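Local coordinates for SPbeta prophage-derived uncharacterized protein YomS (Bacillus subtilis, PDB 6I5O) that is of unknown function but belongs to a prophage lytic cassette, has an antiparallel all-beta fold without helices and assembles from five copies, at residues I54-V59 against V99-V104; T66-T71 against W89-A94; V43-S48 against S80-T85; D14-T19 against G36-L41. All coordinates share one frame; numbering follows the deposited sequence.

Interaction 1 of 4, residues I54-V59 against V99-V104; sequences IKFYAV and VMFEVV
An antiparallel beta ladder joins residues 54-59 to 99-104 in the buried heart of this all-beta fold: Lys55 faces Glu102 and Tyr57 faces Met100 in hydrogen-bonded pairs, with Phe56 opposite Phe101 in the non-hydrogen-bonded pair between them. Four backbone bonds hold the ladder, Tyr57 N to Met100 O being 2.8 Å. Phe56 and Phe101 share one face of the sheet with Ile54 and Val103. Their rings lie obliquely, planes 49° apart, and Phe56 CD1 comes to the edge of the other ring, 3.5 Å from Phe101 CD2. Phe91 meets both of these rings edge-to-face, making an aromatic core. Farther along, Ile54 and Val103 run alongside each other, Ile54 CD1 resting 3.7 Å from Val103 CG2 in the conformer given. The other face mixes polar and sulfur contacts. Met100 SD, in the conformer given, makes an oblique Met-aromatic contact, 5.5 Å from the centroid of the Tyr57 ring. With CG anti to the backbone N (chi1 179°) and the chain extended, Glu102 carries its carboxylate across to Tyr57, where Glu102 OE1 lies 3.4 Å from Tyr57 CE2. Lys65 forms a salt bridge with that oxygen and a cation-pi contact with the Tyr57 ring. One water completes the link, lying 2.6 Å from Tyr57 OH and donating to Glu102 OE1 at 2.8 Å.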
loop_
_atom_site.group_PDB
_atom_site.type_symbol
_atom_site.label_atom_id
_atom_site.label_comp_id
_atom_site.label_asym_id
_atom_site.label_seq_id
_atom_site.Cartn_x
_atom_site.Cartn_y
_atom_site.Cartn_z
ATOM N N ILE A 54 12.953 0.578 24.915
ATOM C CA ILE A 54 12.650 1.756 24.073
ATOM C C ILE A 54 11.133 1.769 23.892
ATOM O O ILE A 54 10.596 0.739 23.483
ATOM C CB ILE A 54 13.356 1.668 22.706
ATOM C CG1 ILE A 54 14.837 1.312 22.825
ATOM C CG2 ILE A 54 13.104 2.920 21.909
ATOM C CD1 ILE A 54 15.668 2.324 23.590
ATOM N N LYS A 55 10.498 2.904 24.192
ATOM C CA LYS A 55 9.052 3.054 23.887
ATOM C C LYS A 55 8.881 4.061 22.776
ATOM O O LYS A 55 9.571 5.073 22.682
ATOM C CB LYS A 55 8.293 3.541 25.120
ATOM C CG LYS A 55 8.094 2.420 26.135
ATOM C CD LYS A 55 7.206 2.856 27.259
ATOM C CE LYS A 55 6.360 1.739 27.843
ATOM N NZ LYS A 55 6.935 1.385 29.139
ATOM N N PHE A 56 7.960 3.734 21.852
ATOM C CA PHE A 56 7.752 4.482 20.611
ATOM C C PHE A 56 6.568 5.411 20.793
ATOM O O PHE A 56 5.508 4.935 21.255
ATOM C CB PHE A 56 7.464 3.522 19.471
ATOM C CG PHE A 56 8.347 2.308 19.327
ATOM C CD1 PHE A 56 9.650 2.291 19.793
ATOM C CD2 PHE A 56 7.870 1.180 18.688
ATOM C CE1 PHE A 56 10.434 1.164 19.600
ATOM C CE2 PHE A 56 8.650 0.040 18.512
ATOM C CZ PHE A 56 9.926 0.041 18.992
ATOM N N TYR A 57 6.735 6.696 20.487
ATOM C CA TYR A 57 5.656 7.673 20.718
ATOM C C TYR A 57 5.460 8.603 19.542
ATOM O O TYR A 57 6.380 9.060 18.838
ATOM C CB TYR A 57 5.969 8.558 21.940
ATOM C CG TYR A 57 5.860 7.824 23.230
ATOM C CD1 TYR A 57 4.656 7.427 23.736
ATOM C CD2 TYR A 57 6.995 7.515 23.980
ATOM C CE1 TYR A 57 4.499 6.801 24.947
ATOM C CE2 TYR A 57 6.868 6.885 25.199
ATOM C CZ TYR A 57 5.628 6.496 25.675
ATOM O OH TYR A 57 5.481 5.857 26.875
ATOM N N ALA A 58 4.185 8.907 19.317
ATOM C CA ALA A 58 3.736 10.089 18.572
ATOM C C ALA A 58 3.513 11.221 19.559
ATOM O O ALA A 58 3.045 10.957 20.670
ATOM C CB ALA A 58 2.493 9.773 17.798
ATOM N N VAL A 59 3.852 12.440 19.160
ATOM C CA VAL A 59 3.700 13.603 20.045
ATOM C C VAL A 59 2.936 14.683 19.279
ATOM O O VAL A 59 3.307 15.005 18.176
ATOM C CB VAL A 59 5.066 14.112 20.542
ATOM C CG1 VAL A 59 4.884 15.280 21.503
ATOM C CG2 VAL A 59 5.860 13.002 21.173
ATOM N N VAL A 99 7.532 12.700 16.320
ATOM C CA VAL A 99 7.758 11.347 16.880
ATOM C C VAL A 99 8.934 11.409 17.852
ATOM O O VAL A 99 9.832 12.266 17.702
ATOM C CB VAL A 99 7.949 10.296 15.764
ATOM C CG1 VAL A 99 6.679 10.084 14.965
ATOM C CG2 VAL A 99 9.084 10.632 14.856
ATOM N N MET A 100 8.912 10.491 18.787
ATOM C CA MET A 100 9.864 10.414 19.903
ATOM C C MET A 100 10.095 8.948 20.237
ATOM O O MET A 100 9.159 8.159 20.201
ATOM C CB MET A 100 9.290 11.160 21.113
ATOM C CG MET A 100 10.082 10.868 22.372
ATOM S SD MET A 100 9.231 11.341 23.897
ATOM C CE MET A 100 9.329 13.072 23.629
ATOM N N PHE A 101 11.337 8.595 20.542
ATOM C CA PHE A 101 11.723 7.210 20.917
ATOM C C PHE A 101 12.385 7.281 22.271
ATOM O O PHE A 101 13.580 7.665 22.312
ATOM C CB PHE A 101 12.643 6.630 19.848
ATOM C CG PHE A 101 11.855 6.364 18.611
ATOM C CD1 PHE A 101 11.565 7.383 17.699
ATOM C CD2 PHE A 101 11.215 5.136 18.440
ATOM C CE1 PHE A 101 10.653 7.181 16.682
ATOM C CE2 PHE A 101 10.343 4.931 17.400
ATOM C CZ PHE A 101 10.051 5.949 16.540
ATOM N N GLU A 102 11.645 6.995 23.316
ATOM C CA GLU A 102 12.099 7.204 24.699
ATOM C C GLU A 102 12.938 6.004 25.146
ATOM O O GLU A 102 12.465 4.851 25.051
ATOM C CB GLU A 102 10.904 7.328 25.628
ATOM C CG GLU A 102 11.321 7.519 27.090
ATOM C CD GLU A 102 10.192 7.845 28.017
ATOM O OE1 GLU A 102 9.038 8.023 27.536
ATOM O OE2 GLU A 102 10.492 8.131 29.189
ATOM N N VAL A 103 14.143 6.284 25.676
ATOM C CA VAL A 103 14.916 5.259 26.402
ATOM C C VAL A 103 14.352 5.243 27.814
ATOM O O VAL A 103 14.647 6.184 28.594
ATOM C CB VAL A 103 16.423 5.557 26.351
ATOM C CG1 VAL A 103 17.199 4.589 27.215
ATOM C CG2 VAL A 103 16.931 5.575 24.925
ATOM N N VAL A 104 13.542 4.239 28.111
ATOM C CA VAL A 104 12.919 4.089 29.445
ATOM C C VAL A 104 13.974 3.563 30.421
ATOM O O VAL A 104 13.991 3.966 31.616
ATOM C CB VAL A 104 11.721 3.136 29.351
ATOM C CG1 VAL A 104 11.147 2.787 30.713
ATOM C CG2 VAL A 104 10.660 3.756 28.491
HETATM O O HOH W 1 7.275 6.179 28.757
#

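Interaction 2 of 4, residues T66-T71 against W89-A94; sequences TALSGT and WDFDIA
Phe91 lays its ring obliquely against the backbone of Ser69 and Gly70, its CE2 3.6 Å from Gly70 N. With CG anti to the carbonyl carbon (chi1 -57°), the ring leans out from its own strand toward residues 68-70, and Phe91 CD2 reaches within 3.7 Å of Leu68 CD2. Gly70 has no side chain to hold the strands apart, and its CA approaches Asp90 O to 3.1 Å. Beside it, Trp89 turns the edge of its indole to the same glycine, Gly70 O lying near the ring plane, 3.6 Å from Trp89 CZ3. Strand 65-72 is interrupted at Leu68 and Ser69, and its antiparallel pairing with strand 87-92 is taken up at Thr71 and Asp90, a hydrogen-bonded pair. Thr71 N donates to Asp90 O at 2.9 Å, and Asp90 N returns a bond to Thr71 O at 2.8 Å. Where the strands part, water fills in: one molecule donates to Ser69 O and accepts from Asp92 N. A second water donates to Asp90 O and is hydrogen-bonded to Thr71 OG1. The Asp90 carboxylate turns to Thr42 and Lys73, while Ser69 OG is bound to Thr74 O of a second subunit. Apolar rings thus cover the bare backbone at Gly70, while the Asp90 carbonyl is satisfied by an amide and a water together.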
loop_
_atom_site.group_PDB
_atom_site.type_symbol
_atom_site.label_atom_id
_atom_site.label_comp_id
_atom_site.label_asym_id
_atom_site.label_seq_id
_atom_site.Cartn_x
_atom_site.Cartn_y
_atom_site.Cartn_z
ATOM N N THR A 66 1.631 9.639 22.756
ATOM C CA THR A 66 0.711 8.511 22.461
ATOM C C THR A 66 1.526 7.309 21.967
ATOM O O THR A 66 2.341 7.461 21.052
ATOM C CB THR A 66 -0.284 8.874 21.367
ATOM O OG1 THR A 66 -0.844 10.162 21.586
ATOM C CG2 THR A 66 -1.396 7.849 21.271
ATOM N N ALA A 67 1.371 6.156 22.597
ATOM C CA ALA A 67 2.098 4.956 22.170
ATOM C C ALA A 67 1.854 4.711 20.669
ATOM O O ALA A 67 0.700 4.765 20.205
ATOM C CB ALA A 67 1.661 3.775 22.980
ATOM N N LEU A 68 2.921 4.441 19.945
ATOM C CA LEU A 68 2.860 4.362 18.479
ATOM C C LEU A 68 3.361 2.986 18.052
ATOM O O LEU A 68 4.514 2.649 18.335
ATOM C CB LEU A 68 3.742 5.466 17.899
ATOM C CG LEU A 68 3.887 5.491 16.390
ATOM C CD1 LEU A 68 2.565 5.770 15.710
ATOM C CD2 LEU A 68 4.925 6.476 15.927
ATOM N N SER A 69 2.516 2.204 17.391
ATOM C CA SER A 69 2.954 0.882 16.864
ATOM C C SER A 69 3.652 1.031 15.512
ATOM O O SER A 69 3.258 1.842 14.669
ATOM C CB SER A 69 1.799 -0.069 16.792
ATOM O OG SER A 69 1.505 -0.569 18.075
ATOM N N GLY A 70 4.646 0.193 15.327
ATOM C CA GLY A 70 5.348 0.002 14.061
ATOM C C GLY A 70 5.598 -1.453 13.829
ATOM O O GLY A 70 5.107 -2.316 14.589
ATOM N N THR A 71 6.322 -1.692 12.744
ATOM C CA THR A 71 6.565 -3.059 12.232
ATOM C C THR A 71 8.054 -3.364 12.280
ATOM O O THR A 71 8.847 -2.603 11.738
ATOM C CB THR A 71 6.006 -3.245 10.833
ATOM O OG1 THR A 71 4.610 -2.871 10.852
ATOM C CG2 THR A 71 6.164 -4.655 10.340
ATOM N N TRP A 89 12.610 -0.686 12.932
ATOM C CA TRP A 89 11.147 -0.581 13.087
ATOM C C TRP A 89 10.632 0.457 12.105
ATOM O O TRP A 89 11.155 1.591 12.041
ATOM C CB TRP A 89 10.796 -0.164 14.506
ATOM C CG TRP A 89 11.024 -1.220 15.513
ATOM C CD1 TRP A 89 12.189 -1.480 16.183
ATOM C CD2 TRP A 89 10.073 -2.174 15.988
ATOM N NE1 TRP A 89 12.018 -2.558 17.011
ATOM C CE2 TRP A 89 10.728 -2.998 16.903
ATOM C CE3 TRP A 89 8.714 -2.416 15.706
ATOM C CZ2 TRP A 89 10.083 -4.022 17.591
ATOM C CZ3 TRP A 89 8.077 -3.444 16.356
ATOM C CH2 TRP A 89 8.749 -4.207 17.319
ATOM N N ASP A 90 9.577 0.098 11.386
ATOM C CA ASP A 90 8.948 0.941 10.348
ATOM C C ASP A 90 7.651 1.560 10.867
ATOM O O ASP A 90 6.843 0.853 11.490
ATOM C CB ASP A 90 8.611 0.124 9.124
ATOM C CG ASP A 90 9.746 -0.223 8.232
ATOM O OD1 ASP A 90 10.849 0.380 8.391
ATOM O OD2 ASP A 90 9.533 -1.201 7.462
ATOM N N PHE A 91 7.477 2.833 10.558
ATOM C CA PHE A 91 6.300 3.592 11.032
ATOM C C PHE A 91 5.731 4.418 9.909
ATOM O O PHE A 91 6.458 4.982 9.104
ATOM C CB PHE A 91 6.663 4.553 12.163
ATOM C CG PHE A 91 7.290 3.901 13.355
ATOM C CD1 PHE A 91 8.644 3.650 13.419
ATOM C CD2 PHE A 91 6.480 3.450 14.391
ATOM C CE1 PHE A 91 9.188 3.021 14.508
ATOM C CE2 PHE A 91 7.027 2.823 15.494
ATOM C CZ PHE A 91 8.374 2.598 15.532
ATOM N N ASP A 92 4.408 4.493 9.889
ATOM C CA ASP A 92 3.664 5.436 9.030
ATOM C C ASP A 92 3.407 6.692 9.855
ATOM O O ASP A 92 2.688 6.626 10.864
ATOM C CB ASP A 92 2.370 4.828 8.523
ATOM C CG ASP A 92 1.495 5.793 7.737
ATOM O OD1 ASP A 92 1.854 6.992 7.459
ATOM O OD2 ASP A 92 0.384 5.336 7.358
ATOM N N ILE A 93 4.073 7.774 9.473
ATOM C CA ILE A 93 4.099 9.000 10.303
ATOM C C ILE A 93 3.468 10.195 9.607
ATOM O O ILE A 93 3.507 11.296 10.162
ATOM C CB ILE A 93 5.549 9.326 10.703
ATOM C CG1 ILE A 93 6.423 9.702 9.487
ATOM C CG2 ILE A 93 6.165 8.224 11.548
ATOM C CD1 ILE A 93 7.738 10.322 9.819
ATOM N N ALA A 94 2.861 10.024 8.446
ATOM C CA ALA A 94 2.493 11.160 7.609
ATOM C C ALA A 94 1.565 12.135 8.308
ATOM O O ALA A 94 1.634 13.332 8.008
ATOM C CB ALA A 94 1.869 10.709 6.317
HETATM O O HOH W 2 3.167 2.769 11.899
HETATM O O HOH W 3 4.267 -0.100 10.574
#

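Interaction 3 of 4, residues V43-S48 against S80-T85; sequences VKISGS and SSTLNT
Ile45 of strand 40-46 meets Thr82, the first residue of an ST turn that leads the chain out of the short strand 81-82. The contact joins strand to turn by methyl packing at one end and bridging water at the other. The two side chains reach toward each other tip to tip, Ile45 CD1 against Thr82 CG2. At 3.3 Å this is closer than usual for two methyl groups, but Ile45 is modelled in two conformers and the tightness is doubtful. Its other branch, Ile45 CG2, lies 3.7 Å from Asn84 O, a carbonyl buried here without a polar partner in the model. The segments exchange no direct hydrogen bond; toward Thr85 their polar link is made by water. There the hydroxyl stands near the backbone of Ser46 and Gly47, and two waters span the gap. Both hold Thr85 OG1, but in opposite senses. The first accepts from Thr85 OG1 at 2.8 Å and donates to Ser46 O. The second donates twice, to Gly47 O at 2.8 Å and to Thr85 OG1 at 2.7 Å. Behind this shell, Trp89 packs against both Ile45 and Thr82 from strand 87-92, and Glu87 of that strand is hydrogen-bonded to the Thr82 hydroxyl. The turn itself fixes Thr82: its OG1, anti to the backbone N (chi1 -174°), accepts from Asn84 N at 3.0 Å.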
loop_
_atom_site.group_PDB
_atom_site.type_symbol
_atom_site.label_atom_id
_atom_site.label_comp_id
_atom_site.label_asym_id
_atom_site.label_seq_id
_atom_site.Cartn_x
_atom_site.Cartn_y
_atom_site.Cartn_z
ATOM N N VAL A 43 13.372 3.337 12.061
ATOM C CA VAL A 43 14.284 3.560 13.216
ATOM C C VAL A 43 15.186 2.350 13.373
ATOM O O VAL A 43 14.704 1.217 13.342
ATOM C CB VAL A 43 13.459 3.751 14.500
ATOM C CG1 VAL A 43 14.350 3.914 15.702
ATOM C CG2 VAL A 43 12.599 4.975 14.378
ATOM N N LYS A 44 16.479 2.610 13.571
ATOM C CA LYS A 44 17.459 1.567 13.907
ATOM C C LYS A 44 17.823 1.737 15.378
ATOM O O LYS A 44 18.275 2.842 15.809
ATOM C CB LYS A 44 18.698 1.682 13.034
ATOM C CG LYS A 44 19.800 0.723 13.403
ATOM C CD LYS A 44 19.460 -0.735 13.168
ATOM C CE LYS A 44 20.410 -1.735 13.815
ATOM N NZ LYS A 44 21.765 -1.626 13.264
ATOM N N ILE A 45 17.690 0.655 16.123
ATOM C CA ILE A 45 18.140 0.608 17.541
ATOM C C ILE A 45 19.460 -0.162 17.536
ATOM O O ILE A 45 19.496 -1.322 17.081
ATOM C CB ILE A 45 17.068 -0.045 18.423
ATOM C CG1 ILE A 45 15.810 0.818 18.408
ATOM C CG2 ILE A 45 17.557 -0.227 19.843
ATOM C CD1 ILE A 45 14.588 0.111 18.848
ATOM N N SER A 46 20.525 0.484 18.008
ATOM C CA SER A 46 21.898 -0.054 17.914
ATOM C C SER A 46 22.676 0.272 19.198
ATOM O O SER A 46 22.094 0.742 20.195
ATOM C CB SER A 46 22.589 0.508 16.673
ATOM O OG SER A 46 22.841 1.906 16.874
ATOM N N GLY A 47 23.939 -0.085 19.188
ATOM C CA GLY A 47 24.837 0.118 20.304
ATOM C C GLY A 47 25.223 -1.177 20.952
ATOM O O GLY A 47 24.919 -2.261 20.481
ATOM N N SER A 48 25.931 -1.065 22.081
ATOM C CA SER A 48 26.542 -2.224 22.775
ATOM C C SER A 48 25.885 -2.469 24.133
ATOM O O SER A 48 26.471 -3.198 24.946
ATOM C CB SER A 48 27.995 -2.043 22.861
ATOM O OG SER A 48 28.526 -2.187 21.556
ATOM N N SER A 80 4.782 -1.399 19.973
ATOM C CA SER A 80 4.949 0.008 20.368
ATOM C C SER A 80 6.152 0.154 21.299
ATOM O O SER A 80 6.341 1.246 21.826
ATOM C CB SER A 80 3.712 0.591 20.978
ATOM O OG SER A 80 3.311 -0.162 22.091
ATOM N N SER A 81 6.948 -0.883 21.461
ATOM C CA SER A 81 8.154 -0.809 22.316
ATOM C C SER A 81 9.047 -1.973 21.952
ATOM O O SER A 81 8.593 -2.911 21.297
ATOM C CB SER A 81 7.815 -0.826 23.773
ATOM O OG SER A 81 7.170 -2.041 24.148
ATOM N N THR A 82 10.270 -1.957 22.460
ATOM C CA THR A 82 11.138 -3.136 22.302
ATOM C C THR A 82 12.120 -3.218 23.465
ATOM O O THR A 82 12.533 -2.169 24.026
ATOM C CB THR A 82 11.897 -3.116 20.968
ATOM O OG1 THR A 82 12.593 -4.363 20.866
ATOM C CG2 THR A 82 12.875 -1.980 20.824
ATOM N N LEU A 83 12.473 -4.436 23.796
ATOM C CA LEU A 83 13.536 -4.760 24.769
ATOM C C LEU A 83 14.806 -5.178 24.051
ATOM O O LEU A 83 15.768 -5.557 24.753
ATOM C CB LEU A 83 13.058 -5.903 25.667
ATOM C CG LEU A 83 11.836 -5.566 26.505
ATOM C CD1 LEU A 83 11.371 -6.733 27.313
ATOM C CD2 LEU A 83 12.103 -4.366 27.390
ATOM N N ASN A 84 14.824 -5.156 22.725
ATOM C CA ASN A 84 15.948 -5.713 21.953
ATOM C C ASN A 84 16.785 -4.593 21.343
ATOM O O ASN A 84 16.317 -3.480 21.179
ATOM C CB ASN A 84 15.453 -6.654 20.858
ATOM C CG ASN A 84 14.784 -7.864 21.444
ATOM O OD1 ASN A 84 13.744 -8.260 20.915
ATOM N ND2 ASN A 84 15.322 -8.471 22.462
ATOM N N THR A 85 17.999 -4.940 20.964
ATOM C CA THR A 85 18.886 -4.072 20.174
ATOM C C THR A 85 19.017 -4.709 18.790
ATOM O O THR A 85 18.578 -5.873 18.588
ATOM C CB THR A 85 20.226 -3.866 20.899
ATOM O OG1 THR A 85 20.955 -2.820 20.209
ATOM C CG2 THR A 85 20.999 -5.165 21.008
HETATM O O HOH W 4 22.232 -1.248 22.111
HETATM O O HOH W 5 23.078 -3.441 18.730
#

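Interaction 4 of 4, residues D14-T19 against G36-L41; sequences DKTSFT and GHFREL
Asp14 and His37 form a His-carboxylate hydrogen bond where the long N-terminal strand 8-19 passes the loop leading into strand 40-46. The Asp14 side chain can be followed outward: CB lies 3.9 Å from His37 NE2. The next atom, CG, is anti to the backbone N (chi1 -168°), which turns the carboxylate toward the loop; Asp14 CG lies 3.7 Å from His37 NE2 and is also near Phe38 CE1. At the tip, Asp14 OD2 takes the bond from His37 NE2 at 2.7 Å, through its anti lone pair, the one directed away from the other carboxylate oxygen. The bond lies almost in the imidazole plane, at the ring edge, although the carboxylate and imidazole planes are turned 59° apart. The same OD2 also approaches the Phe38 ring obliquely, 3.4 Å from Phe38 CZ, so one oxygen touches both aromatic neighbours. His37 in turn sits over the phenyl face, its CD2 3.7 Å above the plane and over the centre of the Phe38 ring. Behind these residues strand 110-117 joins the two segments: Val116 packs on Thr16 and Phe38, and Arg39 and Glu40 both face Val117 in a classic beta bulge. The surface is shared with the assembly, since Ile10 and Ile12 of a second subunit pack on Asp14 and His37, and Lys15 bonds to Gly36 O of a third. On the other side of the phenyl plane from Asp14 OD2, the methyl of Thr16 meets the ring crosswise, Thr16 CG2 3.7 Å from Phe38 CZ.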
loop_
_atom_site.group_PDB
_atom_site.type_symbol
_atom_site.label_atom_id
_atom_site.label_comp_id
_atom_site.label_asym_id
_atom_site.label_seq_id
_atom_site.Cartn_x
_atom_site.Cartn_y
_atom_site.Cartn_z
ATOM N N ASP A 14 12.079 12.384 -1.224
ATOM C CA ASP A 14 12.999 13.086 -0.300
ATOM C C ASP A 14 13.332 12.129 0.824
ATOM O O ASP A 14 12.422 11.467 1.285
ATOM C CB ASP A 14 12.369 14.392 0.181
ATOM C CG ASP A 14 13.368 15.287 0.892
ATOM O OD1 ASP A 14 14.544 15.319 0.481
ATOM O OD2 ASP A 14 12.944 15.966 1.859
ATOM N N LYS A 15 14.562 12.173 1.319
ATOM C CA LYS A 15 14.925 11.414 2.525
ATOM C C LYS A 15 15.841 12.272 3.381
ATOM O O LYS A 15 16.620 13.098 2.832
ATOM C CB LYS A 15 15.667 10.117 2.202
ATOM C CG LYS A 15 14.874 9.160 1.312
ATOM C CD LYS A 15 15.627 7.835 1.142
ATOM C CE LYS A 15 14.931 6.822 0.289
ATOM N NZ LYS A 15 15.743 5.584 0.185
ATOM N N THR A 16 15.784 12.048 4.672
ATOM C CA THR A 16 16.843 12.577 5.576
ATOM C C THR A 16 17.014 11.598 6.717
ATOM O O THR A 16 16.264 10.665 6.917
ATOM C CB THR A 16 16.543 14.033 5.968
ATOM O OG1 THR A 16 17.817 14.560 6.420
ATOM C CG2 THR A 16 15.457 14.125 6.999
ATOM N N SER A 17 18.076 11.848 7.488
ATOM C CA SER A 17 18.446 11.059 8.676
ATOM C C SER A 17 18.206 11.913 9.914
ATOM O O SER A 17 18.178 13.151 9.815
ATOM C CB SER A 17 19.871 10.605 8.583
ATOM O OG SER A 17 20.067 9.791 7.436
ATOM N N PHE A 18 17.930 11.265 11.029
ATOM C CA PHE A 18 17.714 11.974 12.305
ATOM C C PHE A 18 18.227 11.102 13.433
ATOM O O PHE A 18 17.953 9.902 13.492
ATOM C CB PHE A 18 16.236 12.311 12.517
ATOM C CG PHE A 18 16.021 13.191 13.709
ATOM C CD1 PHE A 18 16.304 14.557 13.647
ATOM C CD2 PHE A 18 15.487 12.670 14.873
ATOM C CE1 PHE A 18 16.123 15.357 14.755
ATOM C CE2 PHE A 18 15.285 13.499 15.982
ATOM C CZ PHE A 18 15.558 14.819 15.889
ATOM N N THR A 19 18.939 11.735 14.356
ATOM C CA THR A 19 19.367 11.045 15.583
ATOM C C THR A 19 18.425 11.358 16.735
ATOM O O THR A 19 18.380 12.500 17.196
ATOM C CB THR A 19 20.820 11.404 15.912
ATOM O OG1 THR A 19 21.614 10.885 14.843
ATOM C CG2 THR A 19 21.261 10.788 17.219
ATOM N N GLY A 36 7.124 17.168 9.450
ATOM C CA GLY A 36 7.211 18.021 8.271
ATOM C C GLY A 36 6.519 17.385 7.069
ATOM O O GLY A 36 5.313 17.071 7.216
ATOM N N HIS A 37 7.233 17.243 5.963
ATOM C CA HIS A 37 6.623 16.692 4.747
ATOM C C HIS A 37 6.813 15.202 4.620
ATOM O O HIS A 37 6.455 14.658 3.557
ATOM C CB HIS A 37 7.073 17.477 3.526
ATOM C CG HIS A 37 8.518 17.384 3.200
ATOM N ND1 HIS A 37 9.205 18.500 2.788
ATOM C CD2 HIS A 37 9.358 16.317 3.145
ATOM C CE1 HIS A 37 10.434 18.134 2.460
ATOM N NE2 HIS A 37 10.566 16.798 2.715
ATOM N N PHE A 38 7.357 14.488 5.586
ATOM C CA PHE A 38 7.689 13.070 5.425
ATOM C C PHE A 38 6.465 12.197 5.672
ATOM O O PHE A 38 5.450 12.599 6.261
ATOM C CB PHE A 38 8.871 12.723 6.329
ATOM C CG PHE A 38 10.142 13.377 5.853
ATOM C CD1 PHE A 38 10.814 12.911 4.736
ATOM C CD2 PHE A 38 10.674 14.483 6.499
ATOM C CE1 PHE A 38 11.923 13.576 4.256
ATOM C CE2 PHE A 38 11.782 15.159 6.003
ATOM C CZ PHE A 38 12.459 14.652 4.922
ATOM N N ARG A 39 6.556 10.978 5.141
ATOM C CA ARG A 39 5.455 9.992 5.252
ATOM C C ARG A 39 5.825 8.777 6.082
ATOM O O ARG A 39 4.937 8.208 6.720
ATOM C CB ARG A 39 5.020 9.472 3.876
ATOM C CG ARG A 39 4.488 10.505 2.883
ATOM C CD ARG A 39 4.312 9.795 1.515
ATOM N NE ARG A 39 3.910 10.620 0.398
ATOM C CZ ARG A 39 2.644 10.847 0.083
ATOM N NH1 ARG A 39 1.702 10.457 0.901
ATOM N NH2 ARG A 39 2.304 11.500 -1.009
ATOM N N GLU A 40 7.063 8.321 5.995
ATOM C CA GLU A 40 7.479 7.044 6.602
ATOM C C GLU A 40 8.774 7.267 7.391
ATOM O O GLU A 40 9.578 8.097 7.023
ATOM C CB GLU A 40 7.723 5.968 5.513
ATOM C CG GLU A 40 6.525 5.682 4.622
ATOM C CD GLU A 40 6.838 4.745 3.462
ATOM O OE1 GLU A 40 7.892 4.939 2.683
ATOM O OE2 GLU A 40 5.934 3.888 3.277
ATOM N N LEU A 41 8.950 6.448 8.417
ATOM C CA LEU A 41 10.179 6.422 9.233
ATOM C C LEU A 41 10.608 4.993 9.457
ATOM O O LEU A 41 9.785 4.149 9.774
ATOM C CB LEU A 41 9.848 7.046 10.584
ATOM C CG LEU A 41 10.852 6.910 11.715
ATOM C CD1 LEU A 41 12.141 7.619 11.467
ATOM C CD2 LEU A 41 10.255 7.415 13.008
#

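From the N terminus, interaction 4 closes first, bringing the loop before strand 40-46 back to strand 8-19 before any other contact opens. Strand 40-46 then opens interaction 3, about 19 Å away between centres and on the opposite side of the chain's centre. Strand 51-59 opens interaction 1 and strand 65-72 opens interaction 2. Interaction 3 closes at residues 80-85 and so crosses both. Interaction 2 closes next, at 89-94, lying wholly within the span of interaction 1, which closes last at 99-104. Strands 51-59 and 65-72 pair directly, as do 40-46 and 87-92; all four contacts reach the same antiparallel sheet, with Phe91 bridging interactions 1 and 2.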